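Local coordinates for protein AbyA5 (Verrucosispora maris, PDB 4YWF) that catalyses acetate elimination in spirotetronate biosynthesis, acting as an esterase-like lyase of the alpha/beta hydrolase superfamily, at residues Tyr212-Ser217 with Gly235-Gly240; Ala297-Gly302 with Pro338-Trp343; Asp190-Phe195 with Ala223-Pro228; Arg142-Met147 with Ala206-Ala211. The protein carries 4 engineered substitutions. All blocks are in the same frame, centred on the assembly; numbering follows the deposited sequence.

Contact 1 (Tyr212-Ser217 with Gly235-Gly240). Engineered in segment 212-217: M214 (natural residue Leu).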
loop_
_atom_site.group_PDB
_atom_site.type_symbol
_atom_site.label_atom_id
_atom_site.label_comp_id
_atom_site.label_asym_id
_atom_site.label_seq_id
_atom_site.Cartn_x
_atom_site.Cartn_y
_atom_site.Cartn_z
ATOM N N TYR A 212 -8.633 11.416 3.194
ATOM C CA TYR A 212 -8.702 10.728 1.874
ATOM C C TYR A 212 -7.695 9.602 1.899
ATOM O O TYR A 212 -6.555 9.885 2.212
ATOM C CB TYR A 212 -8.437 11.744 0.788
ATOM C CG TYR A 212 -9.416 12.915 0.935
ATOM C CD1 TYR A 212 -10.688 12.867 0.327
ATOM C CD2 TYR A 212 -9.096 14.049 1.736
ATOM C CE1 TYR A 212 -11.585 13.907 0.468
ATOM C CE2 TYR A 212 -9.990 15.087 1.889
ATOM C CZ TYR A 212 -11.237 15.016 1.264
ATOM O OH TYR A 212 -12.128 16.058 1.409
ATOM N N ALA A 213 -8.145 8.334 1.726
ATOM C CA ALA A 213 -7.262 7.163 1.650
ATOM C C ALA A 213 -6.851 6.848 0.212
ATOM O O ALA A 213 -7.670 6.424 -0.651
ATOM C CB ALA A 213 -7.923 5.927 2.242
HETATM N N MSE A 214 -5.565 7.091 -0.066
HETATM C CA MSE A 214 -4.895 6.519 -1.193
HETATM C C MSE A 214 -4.425 5.152 -0.811
HETATM O O MSE A 214 -3.262 4.948 -0.427
HETATM C CB MSE A 214 -3.714 7.402 -1.562
HETATM C CG MSE A 214 -2.963 6.789 -2.705
HETATM SE SE MSE A 214 -3.715 7.330 -4.458
HETATM C CE MSE A 214 -3.063 9.221 -4.411
ATOM N N ALA A 215 -5.340 4.201 -0.919
ATOM C CA ALA A 215 -5.112 2.833 -0.364
ATOM C C ALA A 215 -5.088 1.844 -1.520
ATOM O O ALA A 215 -6.129 1.390 -2.004
ATOM C CB ALA A 215 -6.214 2.514 0.624
ATOM N N LEU A 216 -3.882 1.586 -2.007
ATOM C CA LEU A 216 -3.637 0.731 -3.192
ATOM C C LEU A 216 -3.741 -0.798 -2.912
ATOM O O LEU A 216 -3.497 -1.252 -1.808
ATOM C CB LEU A 216 -2.240 1.019 -3.764
ATOM C CG LEU A 216 -1.947 2.419 -4.304
ATOM C CD1 LEU A 216 -2.033 3.453 -3.228
ATOM C CD2 LEU A 216 -0.520 2.494 -4.865
ATOM N N SER A 217 -4.132 -1.566 -3.915
ATOM C CA SER A 217 -4.219 -2.987 -3.794
ATOM C C SER A 217 -5.057 -3.436 -2.583
ATOM O O SER A 217 -6.120 -2.846 -2.275
ATOM C CB SER A 217 -2.749 -3.464 -3.771
ATOM O OG SER A 217 -2.604 -4.852 -3.762
ATOM N N GLY A 235 -13.107 10.020 1.024
ATOM C CA GLY A 235 -12.927 9.432 -0.300
ATOM C C GLY A 235 -11.808 8.376 -0.329
ATOM O O GLY A 235 -10.959 8.288 0.561
ATOM N N ILE A 236 -11.820 7.569 -1.385
ATOM C CA ILE A 236 -10.931 6.444 -1.511
ATOM C C ILE A 236 -10.431 6.449 -2.934
ATOM O O ILE A 236 -11.227 6.663 -3.869
ATOM C CB ILE A 236 -11.622 5.100 -1.213
ATOM C CG1 ILE A 236 -12.031 5.028 0.257
ATOM C CG2 ILE A 236 -10.729 3.902 -1.595
ATOM C CD1 ILE A 236 -12.928 3.814 0.523
ATOM N N VAL A 237 -9.134 6.232 -3.059
ATOM C CA VAL A 237 -8.496 6.045 -4.338
ATOM C C VAL A 237 -7.664 4.790 -4.232
ATOM O O VAL A 237 -6.825 4.685 -3.341
ATOM C CB VAL A 237 -7.579 7.243 -4.749
ATOM C CG1 VAL A 237 -7.054 7.006 -6.150
ATOM C CG2 VAL A 237 -8.338 8.542 -4.670
ATOM N N THR A 238 -7.966 3.808 -5.102
ATOM C CA THR A 238 -7.289 2.514 -5.084
ATOM C C THR A 238 -6.894 2.031 -6.535
ATOM O O THR A 238 -7.106 2.727 -7.546
ATOM C CB THR A 238 -8.101 1.477 -4.271
ATOM O OG1 THR A 238 -7.312 0.288 -4.107
ATOM C CG2 THR A 238 -9.420 1.136 -4.931
ATOM N N ALA A 239 -6.210 0.908 -6.603
ATOM C CA ALA A 239 -5.763 0.335 -7.852
ATOM C C ALA A 239 -5.695 -1.103 -7.531
ATOM O O ALA A 239 -5.039 -1.468 -6.586
ATOM C CB ALA A 239 -4.374 0.874 -8.279
ATOM N N GLY A 240 -6.463 -1.920 -8.225
ATOM C CA GLY A 240 -6.355 -3.372 -8.033
ATOM C C GLY A 240 -6.832 -3.934 -6.714
ATOM O O GLY A 240 -6.317 -4.962 -6.246
#

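Contact 2 (Ala297-Gly302 with Pro338-Trp343)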
loop_
_atom_site.group_PDB
_atom_site.type_symbol
_atom_site.label_atom_id
_atom_site.label_comp_id
_atom_site.label_asym_id
_atom_site.label_seq_id
_atom_site.Cartn_x
_atom_site.Cartn_y
_atom_site.Cartn_z
ATOM N N ALA A 297 -12.494 5.861 -6.385
ATOM C CA ALA A 297 -11.766 5.793 -7.669
ATOM C C ALA A 297 -10.919 4.528 -7.662
ATOM O O ALA A 297 -10.382 4.163 -6.613
ATOM C CB ALA A 297 -10.876 7.057 -7.835
ATOM N N TYR A 298 -10.850 3.846 -8.821
ATOM C CA TYR A 298 -10.212 2.566 -8.944
ATOM C C TYR A 298 -9.511 2.374 -10.292
ATOM O O TYR A 298 -10.115 2.435 -11.396
ATOM C CB TYR A 298 -11.308 1.501 -8.708
ATOM C CG TYR A 298 -10.896 0.066 -8.657
ATOM C CD1 TYR A 298 -10.390 -0.595 -9.772
ATOM C CD2 TYR A 298 -11.055 -0.656 -7.490
ATOM C CE1 TYR A 298 -10.040 -1.935 -9.706
ATOM C CE2 TYR A 298 -10.685 -1.966 -7.383
ATOM C CZ TYR A 298 -10.171 -2.612 -8.483
ATOM O OH TYR A 298 -9.847 -3.950 -8.355
ATOM N N VAL A 299 -8.254 2.097 -10.231
ATOM C CA VAL A 299 -7.481 1.765 -11.433
ATOM C C VAL A 299 -7.447 0.241 -11.566
ATOM O O VAL A 299 -6.840 -0.454 -10.749
ATOM C CB VAL A 299 -6.035 2.260 -11.405
ATOM C CG1 VAL A 299 -5.345 1.811 -12.718
ATOM C CG2 VAL A 299 -5.933 3.774 -11.250
ATOM N N ALA A 300 -8.050 -0.258 -12.642
ATOM C CA ALA A 300 -8.085 -1.663 -12.914
ATOM C C ALA A 300 -7.030 -2.012 -14.021
ATOM O O ALA A 300 -6.749 -1.227 -14.921
ATOM C CB ALA A 300 -9.465 -2.076 -13.354
ATOM N N SER A 301 -6.441 -3.184 -13.880
ATOM C CA SER A 301 -5.440 -3.761 -14.827
ATOM C C SER A 301 -6.154 -4.848 -15.613
ATOM O O SER A 301 -6.577 -5.826 -15.017
ATOM C CB SER A 301 -4.278 -4.328 -14.043
ATOM O OG SER A 301 -3.571 -3.233 -13.438
ATOM N N GLY A 302 -6.321 -4.655 -16.921
ATOM C CA GLY A 302 -7.178 -5.502 -17.766
ATOM C C GLY A 302 -6.801 -6.956 -17.739
ATOM O O GLY A 302 -7.646 -7.824 -17.838
ATOM N N PRO A 338 3.087 6.355 -15.197
ATOM C CA PRO A 338 2.898 7.791 -15.409
ATOM C C PRO A 338 1.419 8.193 -15.394
ATOM O O PRO A 338 0.995 9.078 -14.622
ATOM C CB PRO A 338 3.557 8.015 -16.784
ATOM C CG PRO A 338 4.670 7.031 -16.796
ATOM C CD PRO A 338 4.079 5.809 -16.150
ATOM N N HIS A 339 0.650 7.490 -16.197
ATOM C CA HIS A 339 -0.772 7.668 -16.309
ATOM C C HIS A 339 -1.483 7.393 -14.950
ATOM O O HIS A 339 -2.342 8.152 -14.538
ATOM C CB HIS A 339 -1.298 6.736 -17.384
ATOM C CG HIS A 339 -2.721 6.986 -17.771
ATOM N ND1 HIS A 339 -3.552 7.830 -17.065
ATOM C CD2 HIS A 339 -3.467 6.497 -18.788
ATOM C CE1 HIS A 339 -4.725 7.901 -17.659
ATOM N NE2 HIS A 339 -4.711 7.083 -18.692
ATOM N N THR A 340 -1.116 6.321 -14.264
ATOM C CA THR A 340 -1.769 5.933 -13.028
ATOM C C THR A 340 -1.483 6.946 -11.931
ATOM O O THR A 340 -2.392 7.349 -11.222
ATOM C CB THR A 340 -1.335 4.544 -12.549
ATOM O OG1 THR A 340 -1.786 3.563 -13.477
ATOM C CG2 THR A 340 -1.926 4.240 -11.149
ATOM N N ARG A 341 -0.237 7.377 -11.811
ATOM C CA ARG A 341 0.152 8.352 -10.796
ATOM C C ARG A 341 -0.614 9.673 -11.029
ATOM O O ARG A 341 -1.198 10.282 -10.085
ATOM C CB ARG A 341 1.665 8.594 -10.887
ATOM N N LEU A 342 -0.709 10.061 -12.297
ATOM C CA LEU A 342 -1.448 11.294 -12.618
ATOM C C LEU A 342 -2.955 11.146 -12.427
ATOM O O LEU A 342 -3.614 12.055 -11.913
ATOM C CB LEU A 342 -1.122 11.811 -14.028
ATOM C CG LEU A 342 0.298 12.422 -14.033
ATOM C CD1 LEU A 342 0.778 12.618 -15.461
ATOM C CD2 LEU A 342 0.422 13.709 -13.227
ATOM N N TRP A 343 -3.527 10.022 -12.818
ATOM C CA TRP A 343 -4.988 9.909 -12.726
ATOM C C TRP A 343 -5.405 9.900 -11.273
ATOM O O TRP A 343 -6.380 10.592 -10.901
ATOM C CB TRP A 343 -5.494 8.722 -13.496
ATOM C CG TRP A 343 -6.982 8.570 -13.613
ATOM C CD1 TRP A 343 -7.759 9.014 -14.638
ATOM C CD2 TRP A 343 -7.862 7.798 -12.760
ATOM N NE1 TRP A 343 -9.064 8.602 -14.455
ATOM C CE2 TRP A 343 -9.149 7.839 -13.334
ATOM C CE3 TRP A 343 -7.673 7.047 -11.599
ATOM C CZ2 TRP A 343 -10.263 7.200 -12.747
ATOM C CZ3 TRP A 343 -8.773 6.407 -11.023
ATOM C CH2 TRP A 343 -10.044 6.498 -11.584
#

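Contact 3 (Asp190-Phe195 with Ala223-Pro228)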
loop_
_atom_site.group_PDB
_atom_site.type_symbol
_atom_site.label_atom_id
_atom_site.label_comp_id
_atom_site.label_asym_id
_atom_site.label_seq_id
_atom_site.Cartn_x
_atom_site.Cartn_y
_atom_site.Cartn_z
ATOM N N ASP A 190 -10.319 -7.412 11.645
ATOM C CA ASP A 190 -10.450 -6.107 12.294
ATOM C C ASP A 190 -9.439 -5.055 11.797
ATOM O O ASP A 190 -9.455 -3.896 12.228
ATOM C CB ASP A 190 -10.311 -6.258 13.805
ATOM C CG ASP A 190 -11.524 -6.956 14.439
ATOM O OD1 ASP A 190 -12.600 -6.934 13.813
ATOM O OD2 ASP A 190 -11.396 -7.548 15.557
ATOM N N SER A 191 -8.636 -5.461 10.834
ATOM C CA SER A 191 -7.561 -4.627 10.271
ATOM C C SER A 191 -8.048 -3.317 9.672
ATOM O O SER A 191 -7.279 -2.396 9.629
ATOM C CB SER A 191 -6.812 -5.411 9.191
ATOM O OG SER A 191 -5.969 -6.400 9.768
ATOM N N ALA A 192 -9.316 -3.239 9.221
ATOM C CA ALA A 192 -9.895 -2.001 8.689
ATOM C C ALA A 192 -9.912 -0.803 9.671
ATOM O O ALA A 192 -10.090 0.339 9.258
ATOM C CB ALA A 192 -11.295 -2.259 8.202
ATOM N N ALA A 193 -9.732 -1.062 10.971
ATOM C CA ALA A 193 -9.642 -0.018 11.968
ATOM C C ALA A 193 -8.374 0.867 11.834
ATOM O O ALA A 193 -8.281 1.949 12.433
ATOM C CB ALA A 193 -9.707 -0.631 13.381
ATOM N N LEU A 194 -7.422 0.428 11.028
ATOM C CA LEU A 194 -6.106 1.034 10.993
ATOM C C LEU A 194 -6.175 2.496 10.581
ATOM O O LEU A 194 -5.463 3.329 11.129
ATOM C CB LEU A 194 -5.181 0.236 10.064
ATOM C CG LEU A 194 -3.852 0.918 9.700
ATOM C CD1 LEU A 194 -2.992 0.999 10.950
ATOM C CD2 LEU A 194 -3.209 0.142 8.571
ATOM N N PHE A 195 -7.058 2.823 9.643
ATOM C CA PHE A 195 -7.102 4.161 9.155
ATOM C C PHE A 195 -7.506 5.065 10.312
ATOM O O PHE A 195 -6.905 6.108 10.492
ATOM C CB PHE A 195 -8.057 4.361 7.955
ATOM C CG PHE A 195 -7.844 3.387 6.830
ATOM C CD1 PHE A 195 -6.897 3.617 5.860
ATOM C CD2 PHE A 195 -8.622 2.231 6.734
ATOM C CE1 PHE A 195 -6.686 2.688 4.848
ATOM C CE2 PHE A 195 -8.425 1.312 5.710
ATOM C CZ PHE A 195 -7.482 1.551 4.768
ATOM N N ALA A 223 -10.013 -0.094 3.168
ATOM C CA ALA A 223 -10.656 1.203 3.156
ATOM C C ALA A 223 -12.151 1.045 2.880
ATOM O O ALA A 223 -13.003 1.707 3.531
ATOM C CB ALA A 223 -10.005 2.101 2.108
ATOM N N LEU A 224 -12.494 0.253 1.870
ATOM C CA LEU A 224 -13.898 0.104 1.522
ATOM C C LEU A 224 -14.727 -0.574 2.628
ATOM O O LEU A 224 -15.940 -0.252 2.794
ATOM C CB LEU A 224 -14.071 -0.699 0.240
ATOM C CG LEU A 224 -13.668 -0.078 -1.088
ATOM C CD1 LEU A 224 -13.429 -1.182 -2.104
ATOM C CD2 LEU A 224 -14.715 0.946 -1.556
ATOM N N ARG A 225 -14.089 -1.460 3.367
ATOM C CA ARG A 225 -14.694 -2.133 4.514
ATOM C C ARG A 225 -14.842 -1.131 5.652
ATOM O O ARG A 225 -15.867 -1.140 6.340
ATOM C CB ARG A 225 -13.799 -3.339 4.931
ATOM C CG ARG A 225 -13.985 -3.820 6.366
ATOM C CD ARG A 225 -15.252 -4.659 6.448
ATOM N NE ARG A 225 -15.158 -5.854 5.587
ATOM C CZ ARG A 225 -16.197 -6.475 4.996
ATOM N NH1 ARG A 225 -17.455 -6.009 5.119
ATOM N NH2 ARG A 225 -15.983 -7.550 4.248
ATOM N N ALA A 226 -13.885 -0.208 5.806
ATOM C CA ALA A 226 -13.953 0.778 6.907
ATOM C C ALA A 226 -14.993 1.841 6.660
ATOM O O ALA A 226 -15.643 2.291 7.610
ATOM C CB ALA A 226 -12.626 1.480 7.143
ATOM N N ALA A 227 -15.104 2.280 5.395
ATOM C CA ALA A 227 -15.775 3.510 5.074
ATOM C C ALA A 227 -17.175 3.629 5.676
ATOM O O ALA A 227 -17.522 4.704 6.180
ATOM C CB ALA A 227 -15.873 3.681 3.553
ATOM N N PRO A 228 -17.971 2.562 5.625
ATOM C CA PRO A 228 -19.355 2.841 6.104
ATOM C C PRO A 228 -19.446 3.169 7.607
ATOM O O PRO A 228 -20.321 3.936 7.988
ATOM C CB PRO A 228 -20.135 1.580 5.716
ATOM C CG PRO A 228 -19.330 0.956 4.592
ATOM C CD PRO A 228 -17.886 1.278 4.903
#

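Contact 4 (Arg142-Met147 with Ala206-Ala211)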
loop_
_atom_site.group_PDB
_atom_site.type_symbol
_atom_site.label_atom_id
_atom_site.label_comp_id
_atom_site.label_asym_id
_atom_site.label_seq_id
_atom_site.Cartn_x
_atom_site.Cartn_y
_atom_site.Cartn_z
ATOM N N ARG A 142 -4.935 21.183 8.023
ATOM C CA ARG A 142 -4.956 20.603 6.647
ATOM C C ARG A 142 -5.642 19.230 6.520
ATOM O O ARG A 142 -5.466 18.377 7.343
ATOM C CB ARG A 142 -3.534 20.416 6.120
ATOM C CG ARG A 142 -2.763 21.674 5.981
ATOM C CD ARG A 142 -1.334 21.530 6.493
ATOM N NE ARG A 142 -0.449 20.924 5.516
ATOM C CZ ARG A 142 0.007 21.530 4.434
ATOM N NH1 ARG A 142 -0.329 22.795 4.190
ATOM N NH2 ARG A 142 0.829 20.875 3.605
ATOM N N PRO A 143 -6.384 19.009 5.423
ATOM C CA PRO A 143 -6.926 17.672 5.164
ATOM C C PRO A 143 -5.891 16.584 5.162
ATOM O O PRO A 143 -4.766 16.829 4.766
ATOM C CB PRO A 143 -7.507 17.783 3.758
ATOM C CG PRO A 143 -6.855 18.985 3.148
ATOM C CD PRO A 143 -6.582 19.931 4.292
ATOM N N VAL A 144 -6.289 15.392 5.575
ATOM C CA VAL A 144 -5.377 14.255 5.677
ATOM C C VAL A 144 -5.335 13.431 4.359
ATOM O O VAL A 144 -6.382 13.100 3.794
ATOM C CB VAL A 144 -5.768 13.312 6.854
ATOM C CG1 VAL A 144 -4.821 12.156 6.923
ATOM C CG2 VAL A 144 -5.644 14.003 8.187
ATOM N N LEU A 145 -4.143 13.126 3.864
ATOM C CA LEU A 145 -4.014 12.083 2.852
ATOM C C LEU A 145 -3.362 10.855 3.457
ATOM O O LEU A 145 -2.176 10.880 3.848
ATOM C CB LEU A 145 -3.300 12.550 1.604
ATOM C CG LEU A 145 -3.116 11.529 0.485
ATOM C CD1 LEU A 145 -4.378 11.008 -0.168
ATOM C CD2 LEU A 145 -2.326 12.253 -0.570
ATOM N N LEU A 146 -4.173 9.805 3.632
ATOM C CA LEU A 146 -3.635 8.582 4.132
ATOM C C LEU A 146 -3.164 7.670 2.963
ATOM O O LEU A 146 -3.928 7.369 2.071
ATOM C CB LEU A 146 -4.656 7.861 4.997
ATOM C CG LEU A 146 -5.094 8.454 6.327
ATOM C CD1 LEU A 146 -6.011 7.507 7.009
ATOM C CD2 LEU A 146 -3.963 8.781 7.298
HETATM N N MSE A 147 -1.928 7.196 2.997
HETATM C CA MSE A 147 -1.410 6.368 1.899
HETATM C C MSE A 147 -0.916 5.074 2.355
HETATM O O MSE A 147 -0.038 5.028 3.253
HETATM C CB MSE A 147 -0.298 7.103 1.201
HETATM C CG MSE A 147 0.079 6.353 -0.080
HETATM SE SE MSE A 147 0.864 7.584 -1.407
HETATM C CE MSE A 147 1.065 6.384 -2.978
ATOM N N ALA A 206 -3.773 18.160 12.238
ATOM C CA ALA A 206 -4.414 18.056 10.970
ATOM C C ALA A 206 -5.953 18.033 11.100
ATOM O O ALA A 206 -6.538 17.634 12.146
ATOM C CB ALA A 206 -3.953 16.802 10.264
ATOM N N ASP A 207 -6.586 18.387 9.981
ATOM C CA ASP A 207 -8.022 18.319 9.863
ATOM C C ASP A 207 -8.507 16.932 9.564
ATOM O O ASP A 207 -8.765 16.550 8.449
ATOM C CB ASP A 207 -8.559 19.303 8.831
ATOM C CG ASP A 207 -10.070 19.405 8.907
ATOM O OD1 ASP A 207 -10.649 18.652 9.746
ATOM O OD2 ASP A 207 -10.655 20.193 8.120
ATOM N N THR A 208 -8.665 16.200 10.648
ATOM C CA THR A 208 -8.882 14.797 10.630
ATOM C C THR A 208 -10.410 14.460 10.404
ATOM O O THR A 208 -10.812 13.305 10.295
ATOM C CB THR A 208 -8.243 14.284 11.948
ATOM O OG1 THR A 208 -7.250 13.266 11.682
ATOM C CG2 THR A 208 -9.271 13.914 12.999
ATOM N N SER A 209 -11.254 15.469 10.305
ATOM C CA SER A 209 -12.643 15.265 9.866
ATOM C C SER A 209 -12.685 15.112 8.325
ATOM O O SER A 209 -13.730 14.770 7.781
ATOM C CB SER A 209 -13.539 16.436 10.284
ATOM O OG SER A 209 -13.148 17.682 9.699
ATOM N N ARG A 210 -11.576 15.434 7.639
ATOM C CA ARG A 210 -11.501 15.320 6.175
ATOM C C ARG A 210 -10.302 14.508 5.739
ATOM O O ARG A 210 -9.258 15.077 5.456
ATOM C CB ARG A 210 -11.416 16.677 5.519
ATOM C CG ARG A 210 -12.524 17.648 5.860
ATOM C CD ARG A 210 -12.226 18.990 5.221
ATOM N NE ARG A 210 -12.066 18.769 3.790
ATOM C CZ ARG A 210 -11.249 19.437 2.973
ATOM N NH1 ARG A 210 -10.526 20.439 3.400
ATOM N NH2 ARG A 210 -11.185 19.088 1.703
ATOM N N ALA A 211 -10.463 13.201 5.704
ATOM C CA ALA A 211 -9.392 12.264 5.314
ATOM C C ALA A 211 -9.684 11.577 3.980
ATOM O O ALA A 211 -10.836 11.132 3.711
ATOM C CB ALA A 211 -9.249 11.188 6.358
#

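Contact 1 (Tyr212-Ser217 with Gly235-Gly240)
The T238 side chain meets A215 almost at once: CB lies 3.0 Å from A215 O, and OG1 donates a hydrogen bond to A215 O, 2.7 Å long and in the carbonyl plane. OG1 stands anti to its own nitrogen, which turns it to the 212-217 side, while CG2 packs on the ring of Y298. This hydroxyl bond stands where the backbone pairing lapses: V237 N to A213 O (2.8 Å) is a straight parallel-strand bond, A215 N to V237 O (2.9 Å) is already bent, and A239 N, buried here, has no partner in the model. If a valine stood here, A215 O would probably lose this grip from the neighbouring strand. Pairing resumes where S217 N reaches A239 O at 2.8 Å. Beside V237, the engineered selenomethionine M214 bends at chi2 and chi3, bringing SE 3.8 Å from V237 CG1, on the face covered by T344 of helix 337-351. The strand segments run at 9° to each other. S217, with phi/psi of 53°/-137° between strand 207-215 and helix 218-226, fits the nucleophile elbow of an alpha/beta hydrolase beta-alpha-beta unit.

Contact 2 (Ala297-Gly302 with Pro338-Trp343)
The indole of W343 presents the far corner of its six-membered ring to the strand: the amide nitrogen Y298 N lies at the ring edge, in its plane, 3.9 Å from W343 CH2. Two aliphatic groups meet the same ring obliquely, A297 CB at 3.9 Å from W343 CZ3 and V299 CG2 at 3.7 Å from W343 CE3, so the ring spans two successive inward-facing residues of the strand. The phenol ring of Y298 belongs to the other side: its CB points away from the helix, A300 CB lies at its edge, in plane, and its OH bonds to A241 O. W343 reaches across because its CG is anti to the backbone nitrogen (chi1 -174°), extending the indole from the helix toward the sheet. One turn earlier, T340 CG2 meets V299 CG2 at 4.0 Å, the two side chains crossing at a slant. T340 OG1, bonded with H327 NE2 and H336 O, also lies 4.0 Å from V299 CG1, so methyl and hydroxyl both border the valine. The grip is apolar, burying 214 Å² with no hydrogen bond between the segments. Beyond them, A297 also touches Q347 and M351, while L366 packs on W343. The short axes lie 10.0 Å apart at 168°, nearly antiparallel, as expected where a helix covers the mainly parallel sheet of an alpha/beta hydrolase core.

Contact 3 (Asp190-Phe195 with Ala223-Pro228)
A192 and A226 bring the two backbones together, their CA atoms only 5.2 Å apart, where the helically wound approach to helix 194-201 meets the 223-226 part of helix 218-226. The small alanine side chains are consistent with so close an approach. A226 CB lies 3.5 Å from the carbonyl oxygen A192 O and 4.1 Å from A192 CB, while A192 CB in turn rests on the aliphatic part of R225, 3.6 Å from R225 CG. The R225 chain bends at chi2 and chi3 beyond that point, and its guanidinium forms a salt bridge with D288, so here the arginine contributes hydrocarbon rather than charge.

One turn on, F195 carries the aromatic share. Its CG is anti to the carbonyl carbon (chi1 -51°), and the ring meets the start of the 223-228 segment obliquely. F195 CE2 is 3.3 Å from the backbone nitrogen A223 N, F195 CZ is 3.7 Å from A223 CB, and F195 CD2 is 4.1 Å from A226 CB. L222 also touches the F195 side chain. With an alanine here the whole ring would be gone, and the A223 and A226 methyls would probably face a gap between the helices. No hydrogen bond joins the segments, and the 198 Å² they bury is chiefly carbon against carbon and backbone; cohesion probably rests mainly on close apolar fit, and the nearby arginine charge is probably balanced by the salt bridge to D288.

Contact 4 (Arg142-Met147 with Ala206-Ala211)
V144 is held by both its backbone and its side chain: V144 N donates to R210 O at 3.0 Å, with an N-H...O angle of 155°, and V144 CB packs 4.1 Å from A211 CB. A second bond, D207 N to R142 O at 2.9 Å, is less regular, since the donor stands 52° out of the carbonyl plane. R142 O and V144 N, which in a regular parallel pairing would serve the same residue, are met by D207 and R210, so 206-211 carries three extra residues. V144 CG2 lies anti to the carbonyl carbon, which brings it against both A206 CB and T208 OG1, 3.9 Å from each. On the opposite side of the strand, P143 lies alongside R210, its CB 4.0 Å above one face of the guanidinium and offset toward the rim.

Around this first shell, a type I turn from D207 to R210 takes up the three extra residues, closed by R210 N to D207 O. D207 OD1 fastens the turn by accepting both S209 OG, at 2.7 Å on the syn side, and S209 N from above the carboxylate plane, an Asx turn. T208 OG1 is tied to L199 O, and R210 NH2 to the hydroxyl of Y212, so the guanidinium over P143 has a polar anchor.

The contact starts the parallel pairing of strands 143-148 and 207-215. Strand 171-174 flanks the first of these through A171, and helix 194-201 covers V144 and A211 through L199.

How the contacts relate
Contacts 1, 2 and 4 follow the central mixed sheet, in which strands 143-148, 207-215, 233-239 and 296-301 are neighbours. Contact 4 closes along the chain before contact 1 opens, and contact 2 comes last; contact 3 interleaves with contacts 1 and 4. Centres of contacts 1 and 4, which share strand 207-215, are about 14 Å apart, and those of contacts 1 and 2 about 10 Å, joined by a probable hydrogen bond from T238 N to A297 O. Contact 3 packs on the face bearing A215 and I236, about 12 Å from contact 1 between centres, whereas helix 337-351 of contact 2 covers the other face. Together they outline a three-layer alpha/beta/alpha sandwich, as in alpha/beta hydrolases.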